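Local coordinates for PilO protein (Pseudomonas aeruginosa, PDB 5UVR), which forms, as a heterodimer with PilN, the foundation of the inner-membrane PilM/PilN/PilO/PilP complex needed to assemble a functional type IV pilus, at residues Thr11-Gly16 with Ser54-Leu59; Ser41-Tyr46 with Thr78-Met83. All blocks are in the same frame, centred on the assembly; numbering follows the deposited sequence.

In the fold
Both contacts lie in the core region of PilO, a modified ferredoxin fold in which helices pack against an antiparallel sheet, and both involve helix 46-57: contact 2 at its start, together with the preceding strand 33-44, and contact 1 at its C-terminal end. Contact 2 joins that strand, and the first turn of the helix, to strand 81-86; its backbones are hydrogen-bonded and half of its touching residues are buried. Contact 1 sits at the surface, where the loop after helix 4-10 rests one leucine on the last turn; its chemistry is apolar and its buried area is less than a third as large. Their centres are about 16 Å apart.

Contact 1: residues Thr11-Gly16 with Ser54-Leu59; sequences TGLGSG and SGVSSL
Leu-13 rests on Gly-55 at the C-terminal end of helix 46-57, a loop-on-helix contact on the helical layer of the modified ferredoxin fold. The leucine belongs to the loop that joins helix 4-10 to strand 18-24, and its CB heads for the helix. CG lies beside the backbone N and anti to the carbonyl carbon (chi1 -74°), and at this branch point the two methyls part. CD2 settles on the bare backbone, 3.6 Å from Gly-55 CA; because the glycine has no side chain, the methyl can come down directly on the helix surface. CD1 reaches further along the turn, meeting Val-56 N at 4.1 Å and Val-56 CG2 at 4.2 Å. The same methyl also meets Leu-59 CD2 at 4.2 Å, just beyond the helix. Ile-8 touches Leu-13 as well, and Leu-59 packs on Leu-4 and Asp-7, so the contact ties the C-terminal end of helix 46-57 to helix 4-10. Thr-11 OG1 lies a loose 4.4 Å from Leu-59 CD2 and is hydrogen-bonded to Asp-7 O. Within 54-59, Ser-58 OG donates to Ser-54 O over 2.8 Å, tilted 30° from the carbonyl plane.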
loop_
_atom_site.group_PDB
_atom_site.type_symbol
_atom_site.label_atom_id
_atom_site.label_comp_id
_atom_site.label_asym_id
_atom_site.label_seq_id
_atom_site.Cartn_x
_atom_site.Cartn_y
_atom_site.Cartn_z
ATOM N N THR A 11 -2.700 -1.583 -13.443
ATOM C CA THR A 11 -4.062 -2.093 -13.360
ATOM C C THR A 11 -5.080 -1.014 -13.008
ATOM O O THR A 11 -6.281 -1.306 -12.972
ATOM C CB THR A 11 -4.135 -3.238 -12.343
ATOM O OG1 THR A 11 -3.884 -2.733 -11.029
ATOM C CG2 THR A 11 -3.094 -4.302 -12.667
ATOM N N GLY A 12 -4.635 0.214 -12.749
ATOM C CA GLY A 12 -5.544 1.327 -12.554
ATOM C C GLY A 12 -6.150 1.436 -11.173
ATOM O O GLY A 12 -7.312 1.836 -11.044
ATOM N N LEU A 13 -5.393 1.102 -10.132
ATOM C CA LEU A 13 -5.931 1.081 -8.780
ATOM C C LEU A 13 -5.985 2.482 -8.195
ATOM O O LEU A 13 -5.188 3.359 -8.540
ATOM C CB LEU A 13 -5.086 0.181 -7.881
ATOM C CG LEU A 13 -5.297 -1.304 -8.139
ATOM C CD1 LEU A 13 -4.281 -2.127 -7.391
ATOM C CD2 LEU A 13 -6.709 -1.685 -7.737
ATOM N N GLY A 14 -6.946 2.689 -7.303
ATOM C CA GLY A 14 -7.046 3.946 -6.597
ATOM C C GLY A 14 -7.967 4.976 -7.208
ATOM O O GLY A 14 -7.779 6.172 -6.960
ATOM N N SER A 15 -8.968 4.557 -7.984
ATOM C CA SER A 15 -9.897 5.507 -8.584
ATOM C C SER A 15 -10.660 6.263 -7.505
ATOM O O SER A 15 -11.048 5.697 -6.479
ATOM C CB SER A 15 -10.875 4.779 -9.510
ATOM O OG SER A 15 -10.183 3.867 -10.348
ATOM N N GLY A 16 -10.868 7.557 -7.740
ATOM C CA GLY A 16 -11.504 8.429 -6.777
ATOM C C GLY A 16 -10.612 8.905 -5.655
ATOM O O GLY A 16 -11.038 9.765 -4.872
ATOM N N SER A 54 -9.342 -3.600 -1.449
ATOM C CA SER A 54 -9.707 -4.856 -2.101
ATOM C C SER A 54 -8.912 -5.065 -3.378
ATOM O O SER A 54 -8.528 -6.192 -3.701
ATOM C CB SER A 54 -11.202 -4.878 -2.406
ATOM O OG SER A 54 -11.918 -5.031 -1.202
ATOM N N GLY A 55 -8.671 -3.995 -4.127
ATOM C CA GLY A 55 -7.882 -4.126 -5.340
ATOM C C GLY A 55 -6.479 -4.613 -5.052
ATOM O O GLY A 55 -5.974 -5.522 -5.714
ATOM N N VAL A 56 -5.827 -4.018 -4.054
ATOM C CA VAL A 56 -4.477 -4.455 -3.712
ATOM C C VAL A 56 -4.512 -5.893 -3.223
ATOM O O VAL A 56 -3.665 -6.714 -3.593
ATOM C CB VAL A 56 -3.857 -3.513 -2.665
ATOM C CG1 VAL A 56 -2.520 -4.059 -2.167
ATOM C CG2 VAL A 56 -3.682 -2.117 -3.258
ATOM N N SER A 57 -5.529 -6.230 -2.432
ATOM C CA SER A 57 -5.655 -7.567 -1.867
ATOM C C SER A 57 -5.866 -8.631 -2.936
ATOM O O SER A 57 -5.579 -9.805 -2.688
ATOM C CB SER A 57 -6.819 -7.596 -0.865
ATOM O OG SER A 57 -6.631 -6.672 0.203
ATOM N N SER A 58 -6.384 -8.251 -4.102
ATOM C CA SER A 58 -6.706 -9.184 -5.169
ATOM C C SER A 58 -5.588 -9.333 -6.194
ATOM O O SER A 58 -5.748 -10.093 -7.153
ATOM C CB SER A 58 -7.993 -8.736 -5.866
ATOM O OG SER A 58 -9.030 -8.619 -4.910
ATOM N N LEU A 59 -4.475 -8.632 -6.023
ATOM C CA LEU A 59 -3.364 -8.778 -6.954
ATOM C C LEU A 59 -2.808 -10.199 -6.883
ATOM O O LEU A 59 -2.759 -10.799 -5.801
ATOM C CB LEU A 59 -2.262 -7.763 -6.634
ATOM C CG LEU A 59 -2.623 -6.288 -6.830
ATOM C CD1 LEU A 59 -1.549 -5.406 -6.222
ATOM C CD2 LEU A 59 -2.826 -5.978 -8.303
#

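Contact 2: residues Ser41-Tyr46 with Thr78-Met83; sequences SVVGGY and TSKLRM
The ring of Tyr-46 carries Leu-81 on one face: CD2 stands 3.5 Å above the plane, over the ring centre, in a CH-pi contact only 13° off the normal. The other leucine methyl, CD1, lies nearest the hydroxyl, 3.6 Å from Tyr-46 OH. This CH-pi contact lies where two antiparallel strands of the ferredoxin-like sheet, 33-44 and 81-86, meet the start of helix 46-57. With Leu-81 CG anti to the carbonyl carbon, the branch is carried toward the ring; Ile-70 of strand 66-72 also touches both side chains. The Arg-82 guanidinium approaches Val-43 CG2 obliquely, and its NE forms a salt bridge with Glu-20 on strand 18-24.

Between the strands, Val-42 with Met-83 and Gly-44 with Leu-81 are hydrogen-bonded pairs, flanking the non-hydrogen-bonded pair Val-43 with Arg-82. The side chains alternate accordingly. Val-42, Leu-81 and Met-83 face the helix and gather on Leu-49, whereas Val-43 and Arg-82 occupy the opposite face. On the helix side Val-42 and Met-83 run side by side, and the bend at the end of the methionine brings CE to 3.8 Å from Val-42 CG1. Lys-80 lays its aliphatic chain along Gly-44, with CD 3.9 Å from Gly-44 CA. Four backbone bonds hold the strands together; nearest the start of helix 46-57, Leu-81 N donates to Gly-44 O at 2.8 Å, nearly straight at hydrogen (172°) although tilted 31° from the carbonyl plane.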
loop_
_atom_site.group_PDB
_atom_site.type_symbol
_atom_site.label_atom_id
_atom_site.label_comp_id
_atom_site.label_asym_id
_atom_site.label_seq_id
_atom_site.Cartn_x
_atom_site.Cartn_y
_atom_site.Cartn_z
ATOM N N SER A 41 -0.005 7.239 1.829
ATOM C CA SER A 41 -1.051 8.050 2.430
ATOM C C SER A 41 -1.989 8.477 1.317
ATOM O O SER A 41 -1.539 8.977 0.282
ATOM C CB SER A 41 -0.483 9.284 3.132
ATOM O OG SER A 41 0.165 8.932 4.341
ATOM N N VAL A 42 -3.283 8.275 1.510
ATOM C CA VAL A 42 -4.227 8.540 0.436
ATOM C C VAL A 42 -5.529 9.040 1.046
ATOM O O VAL A 42 -5.876 8.687 2.178
ATOM C CB VAL A 42 -4.395 7.276 -0.433
ATOM C CG1 VAL A 42 -4.877 6.105 0.414
ATOM C CG2 VAL A 42 -5.303 7.529 -1.598
ATOM N N VAL A 43 -6.224 9.909 0.311
ATOM C CA VAL A 43 -7.431 10.582 0.788
ATOM C C VAL A 43 -8.606 10.224 -0.112
ATOM O O VAL A 43 -8.485 10.246 -1.342
ATOM C CB VAL A 43 -7.234 12.109 0.841
ATOM C CG1 VAL A 43 -8.566 12.813 1.081
ATOM C CG2 VAL A 43 -6.247 12.479 1.924
ATOM N N GLY A 44 -9.748 9.915 0.501
ATOM C CA GLY A 44 -10.940 9.590 -0.263
ATOM C C GLY A 44 -12.084 9.248 0.673
ATOM O O GLY A 44 -11.949 9.298 1.898
ATOM N N GLY A 45 -13.220 8.902 0.072
ATOM C CA GLY A 45 -14.338 8.388 0.838
ATOM C C GLY A 45 -14.139 6.932 1.227
ATOM O O GLY A 45 -13.289 6.215 0.682
ATOM N N TYR A 46 -14.945 6.478 2.187
ATOM C CA TYR A 46 -14.845 5.082 2.630
ATOM C C TYR A 46 -14.949 4.100 1.475
ATOM O O TYR A 46 -14.193 3.120 1.411
ATOM C CB TYR A 46 -15.941 4.763 3.647
ATOM C CG TYR A 46 -15.754 5.385 5.002
ATOM C CD1 TYR A 46 -14.811 4.887 5.894
ATOM C CD2 TYR A 46 -16.547 6.449 5.407
ATOM C CE1 TYR A 46 -14.650 5.466 7.146
ATOM C CE2 TYR A 46 -16.393 7.021 6.645
ATOM C CZ TYR A 46 -15.453 6.528 7.509
ATOM O OH TYR A 46 -15.310 7.115 8.743
ATOM N N THR A 78 -19.518 14.298 6.894
ATOM C CA THR A 78 -19.289 13.238 5.910
ATOM C C THR A 78 -18.021 13.467 5.086
ATOM O O THR A 78 -17.914 12.996 3.951
ATOM C CB THR A 78 -20.500 13.086 4.976
ATOM O OG1 THR A 78 -20.476 14.109 3.970
ATOM C CG2 THR A 78 -21.815 13.170 5.762
ATOM N N SER A 79 -17.045 14.188 5.632
ATOM C CA SER A 79 -15.912 14.571 4.805
ATOM C C SER A 79 -14.989 13.374 4.576
ATOM O O SER A 79 -15.100 12.327 5.226
ATOM C CB SER A 79 -15.150 15.743 5.429
ATOM O OG SER A 79 -14.197 15.307 6.384
ATOM N N LYS A 80 -14.069 13.544 3.630
ATOM C CA LYS A 80 -13.193 12.457 3.220
ATOM C C LYS A 80 -12.214 12.086 4.331
ATOM O O LYS A 80 -12.004 12.826 5.300
ATOM C CB LYS A 80 -12.440 12.831 1.943
ATOM C CG LYS A 80 -13.352 12.940 0.726
ATOM C CD LYS A 80 -12.570 13.130 -0.563
ATOM C CE LYS A 80 -11.857 14.476 -0.597
ATOM N NZ LYS A 80 -11.110 14.672 -1.876
ATOM N N LEU A 81 -11.605 10.912 4.169
ATOM C CA LEU A 81 -10.728 10.314 5.161
ATOM C C LEU A 81 -9.306 10.276 4.626
ATOM O O LEU A 81 -9.089 10.163 3.417
ATOM C CB LEU A 81 -11.166 8.884 5.507
ATOM C CG LEU A 81 -12.546 8.573 6.102
ATOM C CD1 LEU A 81 -12.770 9.343 7.388
ATOM C CD2 LEU A 81 -13.690 8.817 5.112
ATOM N N ARG A 82 -8.343 10.363 5.535
ATOM C CA ARG A 82 -6.945 10.123 5.206
ATOM C C ARG A 82 -6.566 8.737 5.708
ATOM O O ARG A 82 -6.611 8.476 6.916
ATOM C CB ARG A 82 -6.035 11.191 5.809
ATOM C CG ARG A 82 -4.542 10.890 5.633
ATOM C CD ARG A 82 -3.696 12.069 6.070
ATOM N NE ARG A 82 -3.980 13.243 5.253
ATOM C CZ ARG A 82 -4.640 14.324 5.673
ATOM N NH1 ARG A 82 -5.082 14.394 6.921
ATOM N NH2 ARG A 82 -4.847 15.338 4.843
ATOM N N MET A 83 -6.207 7.857 4.784
ATOM C CA MET A 83 -5.788 6.494 5.096
ATOM C C MET A 83 -4.284 6.353 4.902
ATOM O O MET A 83 -3.760 6.702 3.841
ATOM C CB MET A 83 -6.518 5.482 4.215
ATOM C CG MET A 83 -6.196 4.037 4.581
ATOM S SD MET A 83 -7.058 2.846 3.545
ATOM C CE MET A 83 -6.010 2.887 2.096
#